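Local coordinates for melanin biosynthesis protein TyrA, putative (Shewanella oneidensis, PDB 2IIZ) that binds heme b and, as a member of the dye-decolorizing (DyP-type) peroxidase family, probably acts as a peroxidase, at residues A[26-31]-A[100-105]; A[14-19]-A[106-111]; A[18-23]-A[138-143]; A[42-47]-A[123-128]. All blocks are in the same frame, centred on the assembly; numbering follows the deposited sequence.

Contact 1: residues A[26-31]-A[100-105]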
loop_
_atom_site.group_PDB
_atom_site.type_symbol
_atom_site.label_atom_id
_atom_site.label_comp_id
_atom_site.label_asym_id
_atom_site.label_seq_id
_atom_site.Cartn_x
_atom_site.Cartn_y
_atom_site.Cartn_z
HETATM N N MSE A 26 -11.758 8.328 3.797
HETATM C CA MSE A 26 -13.128 8.528 4.207
HETATM C C MSE A 26 -13.115 9.004 5.636
HETATM O O MSE A 26 -12.543 8.327 6.500
HETATM C CB MSE A 26 -13.833 7.203 4.110
HETATM C CG MSE A 26 -13.880 6.724 2.690
HETATM SE SE MSE A 26 -15.024 7.947 1.717
HETATM C CE MSE A 26 -14.930 6.968 0.035
ATOM N N PHE A 27 -13.730 10.168 5.866
ATOM C CA PHE A 27 -13.789 10.802 7.189
ATOM C C PHE A 27 -15.228 11.036 7.586
ATOM O O PHE A 27 -16.079 11.350 6.748
ATOM C CB PHE A 27 -13.120 12.186 7.209
ATOM C CG PHE A 27 -11.663 12.175 6.883
ATOM C CD1 PHE A 27 -10.719 11.990 7.882
ATOM C CD2 PHE A 27 -11.234 12.354 5.573
ATOM C CE1 PHE A 27 -9.364 11.978 7.588
ATOM C CE2 PHE A 27 -9.897 12.346 5.271
ATOM C CZ PHE A 27 -8.946 12.154 6.290
ATOM N N ASN A 28 -15.479 10.886 8.876
ATOM C CA ASN A 28 -16.745 11.242 9.469
ATOM C C ASN A 28 -16.479 12.318 10.509
ATOM O O ASN A 28 -15.494 12.263 11.261
ATOM C CB ASN A 28 -17.443 10.016 10.074
ATOM C CG ASN A 28 -18.194 9.195 9.034
ATOM O OD1 ASN A 28 -18.437 9.647 7.910
ATOM N ND2 ASN A 28 -18.566 7.979 9.406
ATOM N N ALA A 29 -17.370 13.301 10.527
ATOM C CA ALA A 29 -17.184 14.493 11.322
ATOM C C ALA A 29 -17.705 14.280 12.734
ATOM O O ALA A 29 -18.664 13.545 12.947
ATOM C CB ALA A 29 -17.888 15.664 10.663
ATOM N N ASN A 30 -17.061 14.934 13.696
ATOM C CA ASN A 30 -17.493 14.881 15.080
ATOM C C ASN A 30 -18.769 15.721 15.217
ATOM O O ASN A 30 -19.190 16.366 14.246
ATOM C CB ASN A 30 -16.369 15.362 16.022
ATOM C CG ASN A 30 -15.103 14.488 15.941
ATOM O OD1 ASN A 30 -15.162 13.312 15.593
ATOM N ND2 ASN A 30 -13.957 15.075 16.265
ATOM N N ASP A 31 -19.386 15.714 16.398
ATOM C CA ASP A 31 -20.638 16.449 16.612
ATOM C C ASP A 31 -20.426 17.969 16.603
ATOM O O ASP A 31 -19.490 18.474 17.229
ATOM C CB ASP A 31 -21.289 16.048 17.952
ATOM C CG ASP A 31 -22.038 14.712 17.890
ATOM O OD1 ASP A 31 -21.940 13.986 16.880
ATOM O OD2 ASP A 31 -22.737 14.387 18.873
ATOM N N GLU A 100 -22.482 5.357 3.775
ATOM C CA GLU A 100 -22.148 6.721 3.443
ATOM C C GLU A 100 -21.106 7.229 4.417
ATOM O O GLU A 100 -21.074 6.780 5.578
ATOM C CB GLU A 100 -23.384 7.605 3.544
ATOM C CG GLU A 100 -24.618 7.059 2.814
ATOM C CD GLU A 100 -24.629 7.326 1.331
ATOM O OE1 GLU A 100 -23.626 7.821 0.767
ATOM O OE2 GLU A 100 -25.672 7.035 0.723
ATOM N N TYR A 101 -20.269 8.157 3.928
ATOM C CA TYR A 101 -19.230 8.835 4.719
ATOM C C TYR A 101 -19.381 10.342 4.519
ATOM O O TYR A 101 -19.767 10.776 3.433
ATOM C CB TYR A 101 -17.822 8.401 4.285
ATOM C CG TYR A 101 -17.620 6.903 4.320
ATOM C CD1 TYR A 101 -17.314 6.253 5.515
ATOM C CD2 TYR A 101 -17.740 6.134 3.156
ATOM C CE1 TYR A 101 -17.131 4.875 5.555
ATOM C CE2 TYR A 101 -17.559 4.757 3.179
ATOM C CZ TYR A 101 -17.255 4.133 4.384
ATOM O OH TYR A 101 -17.074 2.770 4.424
ATOM N N ASP A 102 -19.071 11.121 5.562
ATOM C CA ASP A 102 -19.223 12.584 5.531
ATOM C C ASP A 102 -18.307 13.273 4.515
ATOM O O ASP A 102 -18.727 14.196 3.806
ATOM C CB ASP A 102 -18.965 13.189 6.921
ATOM C CG ASP A 102 -20.044 12.836 7.932
ATOM O OD1 ASP A 102 -21.066 12.222 7.558
ATOM O OD2 ASP A 102 -19.862 13.175 9.112
ATOM N N LEU A 103 -17.060 12.824 4.458
ATOM C CA LEU A 103 -16.072 13.408 3.562
ATOM C C LEU A 103 -15.191 12.356 2.919
ATOM O O LEU A 103 -14.822 11.354 3.549
ATOM C CB LEU A 103 -15.173 14.377 4.317
ATOM C CG LEU A 103 -15.812 15.615 4.926
ATOM C CD1 LEU A 103 -14.764 16.303 5.779
ATOM C CD2 LEU A 103 -16.333 16.564 3.852
ATOM N N PHE A 104 -14.861 12.619 1.659
ATOM C CA PHE A 104 -13.998 11.774 0.860
ATOM C C PHE A 104 -12.884 12.655 0.295
ATOM O O PHE A 104 -13.147 13.712 -0.308
ATOM C CB PHE A 104 -14.824 11.125 -0.250
ATOM C CG PHE A 104 -14.030 10.275 -1.224
ATOM C CD1 PHE A 104 -12.958 9.496 -0.810
ATOM C CD2 PHE A 104 -14.380 10.251 -2.564
ATOM C CE1 PHE A 104 -12.251 8.723 -1.714
ATOM C CE2 PHE A 104 -13.680 9.486 -3.463
ATOM C CZ PHE A 104 -12.608 8.716 -3.032
ATOM N N VAL A 105 -11.647 12.205 0.509
ATOM C CA VAL A 105 -10.475 12.831 -0.055
ATOM C C VAL A 105 -9.830 11.826 -0.999
ATOM O O VAL A 105 -9.338 10.754 -0.581
ATOM C CB VAL A 105 -9.463 13.258 1.038
ATOM C CG1 VAL A 105 -8.206 13.812 0.422
ATOM C CG2 VAL A 105 -10.069 14.297 1.957
HETATM O O HOH W 1 -19.778 5.624 7.513
#
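Asp102 N gives its hydrogen to Asn28 OD1 at 2.8 Å, nearly in line with the amide C=O, and this bond sits in a classic beta bulge: Asp102 and Leu103 both face Phe27 where strands 21-29 and 103-109 run antiparallel in the ferredoxin-like sheet of the N-terminal domain. Within the bulge Phe27 and Leu103 keep both backbone bonds, Phe27 N to Leu103 O at 2.8 Å and Leu103 N to Phe27 O. Asp102 answers Asn28 by taking Ala29 N on the anti side of OD2 (2.9 Å), so each side chain binds a backbone N-H of the other segment. An alanine at Asp102 would remove that carboxylate and is likely to leave Ala29 N without its acceptor and this end of the strand less firmly held. On the face carrying Met26 and Phe104, the selenomethionine Met26 bends at chi2 (-67°) and passes between two rings. Its CB lies over the Tyr101 face while SE meets both rings obliquely, a Met-aromatic contact with each. Phe299 of strand 291-301 adjoins this cluster. The methyl CE ends over the Phe104 ring, 3.7 Å from its centroid.

Contact 2: residues A[14-19]-A[106-111]. With EDO (1,2-ethanediol), chain D; EDO (1,2-ethanediol), chain E.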
loop_
_atom_site.group_PDB
_atom_site.type_symbol
_atom_site.label_atom_id
_atom_site.label_comp_id
_atom_site.label_asym_id
_atom_site.label_seq_id
_atom_site.Cartn_x
_atom_site.Cartn_y
_atom_site.Cartn_z
ATOM N N VAL A 14 -10.834 15.482 -10.666
ATOM C CA VAL A 14 -12.104 14.858 -11.029
ATOM C C VAL A 14 -12.012 14.231 -12.390
ATOM O O VAL A 14 -12.454 13.088 -12.581
ATOM C CB VAL A 14 -13.264 15.856 -11.071
ATOM C CG1 VAL A 14 -14.547 15.140 -11.503
ATOM C CG2 VAL A 14 -13.476 16.493 -9.692
ATOM N N CYS A 15 -11.448 14.995 -13.329
ATOM C CA CYS A 15 -11.289 14.571 -14.717
ATOM C C CYS A 15 -9.855 14.146 -15.062
ATOM O O CYS A 15 -9.549 13.894 -16.226
ATOM C CB CYS A 15 -11.693 15.695 -15.654
ATOM S SG CYS A 15 -13.412 16.185 -15.575
ATOM N N ALA A 16 -8.979 14.058 -14.073
ATOM C CA ALA A 16 -7.569 13.811 -14.369
ATOM C C ALA A 16 -7.394 12.532 -15.160
ATOM O O ALA A 16 -8.151 11.574 -14.984
ATOM C CB ALA A 16 -6.752 13.743 -13.084
ATOM N N GLU A 17 -6.393 12.525 -16.031
ATOM C CA GLU A 17 -5.948 11.291 -16.674
ATOM C C GLU A 17 -5.404 10.332 -15.608
ATOM O O GLU A 17 -5.128 10.729 -14.464
ATOM C CB GLU A 17 -4.867 11.573 -17.725
ATOM C CG GLU A 17 -5.332 12.378 -18.938
ATOM C CD GLU A 17 -6.411 11.666 -19.751
ATOM O OE1 GLU A 17 -6.453 10.412 -19.702
ATOM O OE2 GLU A 17 -7.215 12.361 -20.436
ATOM N N GLY A 18 -5.262 9.068 -15.982
ATOM C CA GLY A 18 -4.852 8.002 -15.030
ATOM C C GLY A 18 -3.498 8.219 -14.388
ATOM O O GLY A 18 -2.697 8.995 -14.919
ATOM N N ASN A 19 -3.255 7.530 -13.258
ATOM C CA ASN A 19 -1.989 7.598 -12.496
ATOM C C ASN A 19 -1.574 6.255 -11.963
ATOM O O ASN A 19 -2.401 5.357 -11.817
ATOM C CB ASN A 19 -2.105 8.517 -11.267
ATOM C CG ASN A 19 -2.305 9.980 -11.640
ATOM O OD1 ASN A 19 -3.404 10.390 -11.991
ATOM N ND2 ASN A 19 -1.253 10.755 -11.568
ATOM N N HIS A 106 -9.836 12.197 -2.274
ATOM C CA HIS A 106 -9.337 11.375 -3.359
ATOM C C HIS A 106 -8.035 11.949 -3.843
ATOM O O HIS A 106 -8.015 13.059 -4.383
ATOM C CB HIS A 106 -10.342 11.442 -4.480
ATOM C CG HIS A 106 -9.955 10.683 -5.700
ATOM N ND1 HIS A 106 -10.416 9.410 -5.958
ATOM C CD2 HIS A 106 -9.169 11.019 -6.743
ATOM C CE1 HIS A 106 -9.925 8.991 -7.107
ATOM N NE2 HIS A 106 -9.164 9.947 -7.605
ATOM N N LEU A 107 -6.953 11.194 -3.654
ATOM C CA LEU A 107 -5.610 11.684 -3.981
ATOM C C LEU A 107 -4.901 10.796 -4.978
ATOM O O LEU A 107 -4.962 9.565 -4.884
ATOM C CB LEU A 107 -4.746 11.799 -2.722
ATOM C CG LEU A 107 -5.359 12.563 -1.555
ATOM C CD1 LEU A 107 -4.424 12.538 -0.344
ATOM C CD2 LEU A 107 -5.700 13.994 -1.943
ATOM N N ARG A 108 -4.208 11.425 -5.927
ATOM C CA ARG A 108 -3.536 10.664 -6.993
ATOM C C ARG A 108 -2.172 11.188 -7.401
ATOM O O ARG A 108 -1.911 12.383 -7.307
ATOM C CB ARG A 108 -4.463 10.549 -8.203
ATOM C CG ARG A 108 -5.104 9.192 -8.237
ATOM C CD ARG A 108 -6.337 9.148 -9.008
ATOM N NE ARG A 108 -6.113 9.359 -10.422
ATOM C CZ ARG A 108 -6.983 9.041 -11.375
ATOM N NH1 ARG A 108 -8.147 8.470 -11.085
ATOM N NH2 ARG A 108 -6.677 9.294 -12.629
ATOM N N CYS A 109 -1.306 10.271 -7.850
ATOM C CA CYS A 109 0.066 10.613 -8.236
ATOM C C CYS A 109 0.776 9.395 -8.825
ATOM O O CYS A 109 0.426 8.241 -8.518
ATOM C CB CYS A 109 0.848 11.085 -6.999
ATOM S SG CYS A 109 2.421 11.912 -7.324
ATOM N N ASP A 110 1.774 9.654 -9.660
ATOM C CA ASP A 110 2.679 8.614 -10.163
ATOM C C ASP A 110 3.792 8.250 -9.156
ATOM O O ASP A 110 4.616 7.366 -9.413
ATOM C CB ASP A 110 3.261 9.066 -11.499
ATOM C CG ASP A 110 2.176 9.248 -12.552
ATOM O OD1 ASP A 110 1.067 8.696 -12.370
ATOM O OD2 ASP A 110 2.415 9.937 -13.558
ATOM N N ARG A 111 3.798 8.934 -8.014
ATOM C CA ARG A 111 4.733 8.655 -6.930
ATOM C C ARG A 111 3.916 8.410 -5.687
ATOM O O ARG A 111 3.004 9.172 -5.362
ATOM C CB ARG A 111 5.680 9.833 -6.685
ATOM C CG ARG A 111 6.718 10.013 -7.765
ATOM C CD ARG A 111 7.718 11.098 -7.457
ATOM N NE ARG A 111 8.424 10.866 -6.191
ATOM C CZ ARG A 111 9.508 11.546 -5.814
ATOM N NH1 ARG A 111 10.019 12.490 -6.593
ATOM N NH2 ARG A 111 10.098 11.283 -4.654
HETATM C C1 EDO D . 1.786 7.319 -15.871
HETATM O O1 EDO D . 0.843 7.488 -16.925
HETATM C C2 EDO D . 3.198 7.358 -16.443
HETATM O O2 EDO D . 4.147 7.598 -15.393
HETATM C C1 EDO E . 7.761 6.374 -5.314
HETATM O O1 EDO E . 7.511 6.145 -3.914
HETATM C C2 EDO E . 6.923 5.381 -6.129
HETATM O O2 EDO E . 6.776 5.759 -7.513
#
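The loop leading into strand 21-29 is fastened here to the end of strand 103-109, in the ferredoxin-like sheet of the N-terminal half of this DyP-type peroxidase, and a buried arginine does most of the fastening. Arg108 bends at chi3 (67°), which turns its guanidinium toward the loop so that two carbonyl oxygens come to its edge, both close to its plane. NH2 reaches Glu17 O at 2.8 Å, though it stands above that carbonyl's plane and the N-H is poorly aimed (133°). NE gives a straighter bond to Asn19 OD1, longer at 3.3 Å, with the amide plane turned 69° from the guanidinium. Outside the two segments, NH1 binds Gln244 OE1, and Gln244 NE2 in turn holds Val14 O and Ala16 O, so arginine and glutamine together fix the loop. A leucine in place of Arg108 would probably leave Glu17 O and Gln244 OE1 without their donor and let the loop shift. Asn19 is itself gripped at both ends of its amide: OD1 also takes Asn61 ND2, and ND2 donates to Ala59 O. Asp110, just past the strand, faces Asn19 from across; its OD1 has its stronger bond with Leu20 N, whereas Asn19 ND2 reaches the same oxygen only weakly, at 3.2 Å.

Contact 3: residues A[18-23]-A[138-143]. With EDO (1,2-ethanediol), chain D.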
loop_
_atom_site.group_PDB
_atom_site.type_symbol
_atom_site.label_atom_id
_atom_site.label_comp_id
_atom_site.label_asym_id
_atom_site.label_seq_id
_atom_site.Cartn_x
_atom_site.Cartn_y
_atom_site.Cartn_z
ATOM N N GLY A 18 -5.262 9.068 -15.982
ATOM C CA GLY A 18 -4.852 8.002 -15.030
ATOM C C GLY A 18 -3.498 8.219 -14.388
ATOM O O GLY A 18 -2.697 8.995 -14.919
ATOM N N ASN A 19 -3.255 7.530 -13.258
ATOM C CA ASN A 19 -1.989 7.598 -12.496
ATOM C C ASN A 19 -1.574 6.255 -11.963
ATOM O O ASN A 19 -2.401 5.357 -11.817
ATOM C CB ASN A 19 -2.105 8.517 -11.267
ATOM C CG ASN A 19 -2.305 9.980 -11.640
ATOM O OD1 ASN A 19 -3.404 10.390 -11.991
ATOM N ND2 ASN A 19 -1.253 10.755 -11.568
ATOM N N LEU A 20 -0.288 6.118 -11.654
ATOM C CA LEU A 20 0.208 4.862 -11.106
ATOM C C LEU A 20 -0.291 4.539 -9.688
ATOM O O LEU A 20 -0.318 3.370 -9.306
ATOM C CB LEU A 20 1.738 4.839 -11.105
ATOM C CG LEU A 20 2.404 4.990 -12.479
ATOM C CD1 LEU A 20 3.951 5.063 -12.384
ATOM C CD2 LEU A 20 1.998 3.864 -13.387
ATOM N N HIS A 21 -0.678 5.552 -8.908
ATOM C CA HIS A 21 -1.044 5.334 -7.501
ATOM C C HIS A 21 -2.111 6.313 -7.027
ATOM O O HIS A 21 -2.326 7.356 -7.624
ATOM C CB HIS A 21 0.146 5.521 -6.583
ATOM C CG HIS A 21 1.323 4.624 -6.849
ATOM N ND1 HIS A 21 1.310 3.273 -6.582
ATOM C CD2 HIS A 21 2.566 4.899 -7.321
ATOM C CE1 HIS A 21 2.488 2.751 -6.891
ATOM N NE2 HIS A 21 3.271 3.715 -7.344
ATOM N N SER A 22 -2.771 5.953 -5.933
ATOM C CA SER A 22 -3.833 6.768 -5.363
ATOM C C SER A 22 -4.090 6.420 -3.898
ATOM O O SER A 22 -3.777 5.314 -3.440
ATOM C CB SER A 22 -5.128 6.505 -6.130
ATOM O OG SER A 22 -5.516 5.170 -5.909
ATOM N N VAL A 23 -4.684 7.379 -3.180
ATOM C CA VAL A 23 -5.124 7.186 -1.786
ATOM C C VAL A 23 -6.578 7.653 -1.647
ATOM O O VAL A 23 -6.991 8.690 -2.215
ATOM C CB VAL A 23 -4.259 7.964 -0.828
ATOM C CG1 VAL A 23 -4.670 7.727 0.622
ATOM C CG2 VAL A 23 -2.791 7.565 -1.021
ATOM N N GLY A 138 -4.832 2.653 -3.984
ATOM C CA GLY A 138 -5.051 2.131 -5.329
ATOM C C GLY A 138 -3.741 2.045 -6.090
ATOM O O GLY A 138 -2.762 2.759 -5.786
ATOM N N PHE A 139 -3.711 1.172 -7.087
ATOM C CA PHE A 139 -2.538 1.061 -7.930
ATOM C C PHE A 139 -2.910 0.628 -9.343
ATOM O O PHE A 139 -3.804 -0.197 -9.516
ATOM C CB PHE A 139 -1.561 0.078 -7.322
ATOM C CG PHE A 139 -2.104 -1.316 -7.180
ATOM C CD1 PHE A 139 -2.904 -1.659 -6.101
ATOM C CD2 PHE A 139 -1.807 -2.287 -8.125
ATOM C CE1 PHE A 139 -3.407 -2.951 -5.962
ATOM C CE2 PHE A 139 -2.305 -3.592 -7.991
ATOM C CZ PHE A 139 -3.103 -3.918 -6.908
ATOM N N ARG A 140 -2.228 1.197 -10.334
ATOM C CA ARG A 140 -2.289 0.689 -11.702
ATOM C C ARG A 140 -1.768 -0.743 -11.756
ATOM O O ARG A 140 -0.713 -1.036 -11.205
ATOM C CB ARG A 140 -1.448 1.542 -12.640
ATOM C CG ARG A 140 -1.500 1.079 -14.093
ATOM C CD ARG A 140 -0.785 2.035 -15.039
ATOM N NE ARG A 140 -1.522 3.286 -15.203
ATOM C CZ ARG A 140 -1.108 4.330 -15.926
ATOM N NH1 ARG A 140 0.052 4.294 -16.567
ATOM N NH2 ARG A 140 -1.861 5.427 -16.010
ATOM N N PHE A 141 -2.511 -1.630 -12.419
ATOM C CA PHE A 141 -2.083 -3.015 -12.561
ATOM C C PHE A 141 -1.764 -3.255 -14.035
ATOM O O PHE A 141 -2.631 -3.157 -14.899
ATOM C CB PHE A 141 -3.170 -3.975 -12.069
ATOM C CG PHE A 141 -2.743 -5.422 -12.055
ATOM C CD1 PHE A 141 -1.749 -5.860 -11.188
ATOM C CD2 PHE A 141 -3.336 -6.347 -12.911
ATOM C CE1 PHE A 141 -1.357 -7.169 -11.168
ATOM C CE2 PHE A 141 -2.950 -7.681 -12.900
ATOM C CZ PHE A 141 -1.954 -8.093 -12.024
HETATM N N MSE A 142 -0.506 -3.569 -14.310
HETATM C CA MSE A 142 -0.041 -3.821 -15.690
HETATM C C MSE A 142 -0.341 -2.591 -16.590
HETATM O O MSE A 142 -0.141 -1.471 -16.139
HETATM C CB MSE A 142 -0.638 -5.140 -16.214
HETATM C CG MSE A 142 -0.336 -6.339 -15.312
HETATM SE SE MSE A 142 1.580 -6.597 -14.850
HETATM C CE MSE A 142 1.798 -5.546 -13.529
ATOM N N ASP A 143 -0.810 -2.804 -17.826
ATOM C CA ASP A 143 -1.199 -1.704 -18.728
ATOM C C ASP A 143 -2.637 -1.286 -18.482
ATOM O O ASP A 143 -3.527 -1.528 -19.305
ATOM C CB ASP A 143 -0.978 -2.044 -20.227
ATOM C CG ASP A 143 -1.321 -3.488 -20.589
ATOM O OD1 ASP A 143 -1.317 -4.366 -19.689
ATOM O OD2 ASP A 143 -1.584 -3.736 -21.793
HETATM C C1 EDO D . 1.786 7.319 -15.871
HETATM O O1 EDO D . 0.843 7.488 -16.925
HETATM C C2 EDO D . 3.198 7.358 -16.443
HETATM O O2 EDO D . 4.147 7.598 -15.393
HETATM O O HOH W 2 -2.005 8.262 -17.991
HETATM O O HOH W 3 -3.987 4.335 -13.858
HETATM O O HOH W 4 -0.324 2.435 -4.563
#
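Ser22 and Gly138 form the closely packed end of this contact, an antiparallel hydrogen-bonded pair where strand 21-29 meets strand 130-139, an edge strand of the sheet within this chain. Gly138 N donates to Ser22 O at 2.9 Å, and Ser22 N returns a bond to Gly138 O at 3.2 Å. With chi1 at 65°, Ser22 OG lies between its own N and carbonyl carbon and comes 3.1 Å from Gly138 CA, just where a side chain on that residue would have to go; its hydrogen-bonding partner is Tyr24 OH. His21 and Phe139 make the adjoining non-hydrogen-bonded pair, and both rings pack against the second subunit, His21 on its own copy and Phe139 on Tyr112 and His116 of that chain. Arg140 N to Leu20 O ends the pairing.

Beyond it the contact loosens and turns to solvent. The Arg140 chain crosses Leu20 at a slant, CD 3.7 Å from Leu20 CD2, and the guanidinium meets the loop through water: one molecule accepts from NE at 3.0 Å and donates to Asn19 O. NH1 makes a weak bond to an ethanediol hydroxyl. Arg140's charge is therefore probably balanced by water rather than by a direct partner in segment 18-23, and backbone bonding carries the joint.

Contact 4: residues A[42-47]-A[123-128]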
loop_
_atom_site.group_PDB
_atom_site.type_symbol
_atom_site.label_atom_id
_atom_site.label_comp_id
_atom_site.label_asym_id
_atom_site.label_seq_id
_atom_site.Cartn_x
_atom_site.Cartn_y
_atom_site.Cartn_z
ATOM N N ALA A 42 -11.935 24.327 2.982
ATOM C CA ALA A 42 -11.477 25.294 1.973
ATOM C C ALA A 42 -9.962 25.232 1.794
ATOM O O ALA A 42 -9.462 25.166 0.671
ATOM C CB ALA A 42 -11.902 26.709 2.345
ATOM N N ASN A 43 -9.243 25.251 2.913
ATOM C CA ASN A 43 -7.783 25.172 2.901
ATOM C C ASN A 43 -7.283 23.897 2.259
ATOM O O ASN A 43 -6.288 23.931 1.545
ATOM C CB ASN A 43 -7.224 25.237 4.317
ATOM C CG ASN A 43 -7.449 26.565 4.959
ATOM O OD1 ASN A 43 -7.274 27.609 4.331
ATOM N ND2 ASN A 43 -7.841 26.546 6.228
ATOM N N VAL A 44 -7.975 22.785 2.520
ATOM C CA VAL A 44 -7.571 21.471 2.018
ATOM C C VAL A 44 -7.796 21.365 0.521
ATOM O O VAL A 44 -6.927 20.888 -0.216
ATOM C CB VAL A 44 -8.313 20.324 2.742
ATOM C CG1 VAL A 44 -8.059 18.994 2.061
ATOM C CG2 VAL A 44 -7.873 20.249 4.213
ATOM N N ALA A 45 -8.964 21.811 0.084
ATOM C CA ALA A 45 -9.292 21.859 -1.340
ATOM C C ALA A 45 -8.268 22.678 -2.131
ATOM O O ALA A 45 -7.818 22.291 -3.207
ATOM C CB ALA A 45 -10.662 22.460 -1.514
ATOM N N GLN A 46 -7.912 23.818 -1.574
ATOM C CA GLN A 46 -6.961 24.723 -2.187
ATOM C C GLN A 46 -5.588 24.091 -2.297
ATOM O O GLN A 46 -4.959 24.140 -3.349
ATOM C CB GLN A 46 -6.849 25.951 -1.311
ATOM C CG GLN A 46 -6.014 27.073 -1.883
ATOM C CD GLN A 46 -5.920 28.217 -0.907
ATOM O OE1 GLN A 46 -6.403 29.316 -1.178
ATOM N NE2 GLN A 46 -5.294 27.960 0.253
ATOM N N TYR A 47 -5.135 23.508 -1.191
ATOM C CA TYR A 47 -3.833 22.861 -1.099
ATOM C C TYR A 47 -3.730 21.788 -2.169
ATOM O O TYR A 47 -2.767 21.765 -2.926
ATOM C CB TYR A 47 -3.698 22.288 0.314
ATOM C CG TYR A 47 -2.499 21.432 0.640
ATOM C CD1 TYR A 47 -1.200 21.916 0.537
ATOM C CD2 TYR A 47 -2.679 20.118 1.088
ATOM C CE1 TYR A 47 -0.105 21.091 0.860
ATOM C CE2 TYR A 47 -1.612 19.301 1.405
ATOM C CZ TYR A 47 -0.331 19.777 1.295
ATOM O OH TYR A 47 0.702 18.915 1.627
ATOM N N SER A 123 -4.434 14.971 6.819
ATOM C CA SER A 123 -4.909 14.484 8.114
ATOM C C SER A 123 -4.644 15.497 9.246
ATOM O O SER A 123 -5.487 15.716 10.130
ATOM C CB SER A 123 -4.224 13.149 8.425
ATOM O OG SER A 123 -4.351 12.793 9.781
ATOM N N GLN A 124 -3.468 16.110 9.216
ATOM C CA GLN A 124 -3.117 17.093 10.219
ATOM C C GLN A 124 -3.931 18.366 10.027
ATOM O O GLN A 124 -4.224 19.071 10.989
ATOM C CB GLN A 124 -1.628 17.392 10.167
ATOM C CG GLN A 124 -0.799 16.197 10.559
ATOM C CD GLN A 124 0.676 16.510 10.629
ATOM O OE1 GLN A 124 1.079 17.509 11.234
ATOM N NE2 GLN A 124 1.502 15.652 10.012
HETATM N N MSE A 125 -4.300 18.659 8.786
HETATM C CA MSE A 125 -5.131 19.821 8.520
HETATM C C MSE A 125 -6.507 19.701 9.196
HETATM O O MSE A 125 -7.056 20.699 9.648
HETATM C CB MSE A 125 -5.244 20.085 7.011
HETATM C CG MSE A 125 -3.918 20.580 6.419
HETATM SE SE MSE A 125 -3.900 20.808 4.495
HETATM C CE MSE A 125 -4.642 22.525 4.418
ATOM N N PHE A 126 -7.057 18.493 9.278
ATOM C CA PHE A 126 -8.402 18.313 9.858
ATOM C C PHE A 126 -8.456 18.413 11.370
ATOM O O PHE A 126 -9.547 18.511 11.929
ATOM C CB PHE A 126 -9.025 16.994 9.411
ATOM C CG PHE A 126 -9.579 17.039 8.029
ATOM C CD1 PHE A 126 -10.490 18.020 7.665
ATOM C CD2 PHE A 126 -9.193 16.114 7.088
ATOM C CE1 PHE A 126 -11.011 18.070 6.369
ATOM C CE2 PHE A 126 -9.705 16.154 5.798
ATOM C CZ PHE A 126 -10.618 17.136 5.437
ATOM N N GLU A 127 -7.290 18.388 12.021
ATOM C CA GLU A 127 -7.174 18.627 13.472
ATOM C C GLU A 127 -7.918 17.529 14.240
ATOM O O GLU A 127 -7.698 16.346 13.982
ATOM C CB GLU A 127 -7.671 20.035 13.844
ATOM N N ASP A 128 -8.788 17.906 15.171
ATOM C CA ASP A 128 -9.616 16.932 15.878
ATOM C C ASP A 128 -11.081 17.153 15.521
ATOM O O ASP A 128 -11.963 16.912 16.336
ATOM C CB ASP A 128 -9.399 17.046 17.397
ATOM C CG ASP A 128 -7.980 16.654 17.827
ATOM O OD2 ASP A 128 -7.387 15.715 17.242
#
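Helices 34-54 and 112-125 lie side by side over one face of the sheet, and the selenomethionine Met125, in the last turn of the second, reaches across to the first. Its CB rests on Val44 CG2 at 3.8 Å, and the two side chains lie alongside, pointing opposite ways. Farther out, SE comes 3.7 Å from Tyr47 CD2, a Met-aromatic contact that meets the ring obliquely, 36° off its normal. A bend at chi3 (84°) then turns the methyl toward helix 34-54, where CE lies 3.6 Å from Asn43 O and beside Asn43 CB. That oxygen accepts the helical bond from Tyr47 N, so CE packs against a carbonyl already bonded. Both helices belong to the ferredoxin-like N-terminal half, each following a strand of the sheet beneath. The same Val44 CG2 also approaches Phe126 CZ at 4.3 Å, toward the rim of the ring, and Leu37 and Cys40 of helix 34-54 pack on Phe126 as well. The Phe126 ring meets Phe27 of strand 21-29, their planes about 55° apart. Glu127 is the first residue to leave helical backbone angles, with positive phi.

In the fold
From the N terminus, the loop at 14-19 meets 106-111 in contact 2, and the next residues, sharing Gly18 and Asn19, pair with 138-143 in contact 3, the wider closure. Contact 1, farther along strand 21-29, closes a shorter loop that falls within both. Contact 4 also falls within the span of contact 3, but its segments alternate with those of contacts 1 and 2, so these closures cross. Contacts 1 and 3 bind strand 21-29 to its two sheet neighbours; contact 2 anchors the preceding loop, and contact 4 joins the covering helices. Contacts 2 and 3 meet through Leu107 O and Val23 N, contacts 1 and 4 through Leu103 and Phe126.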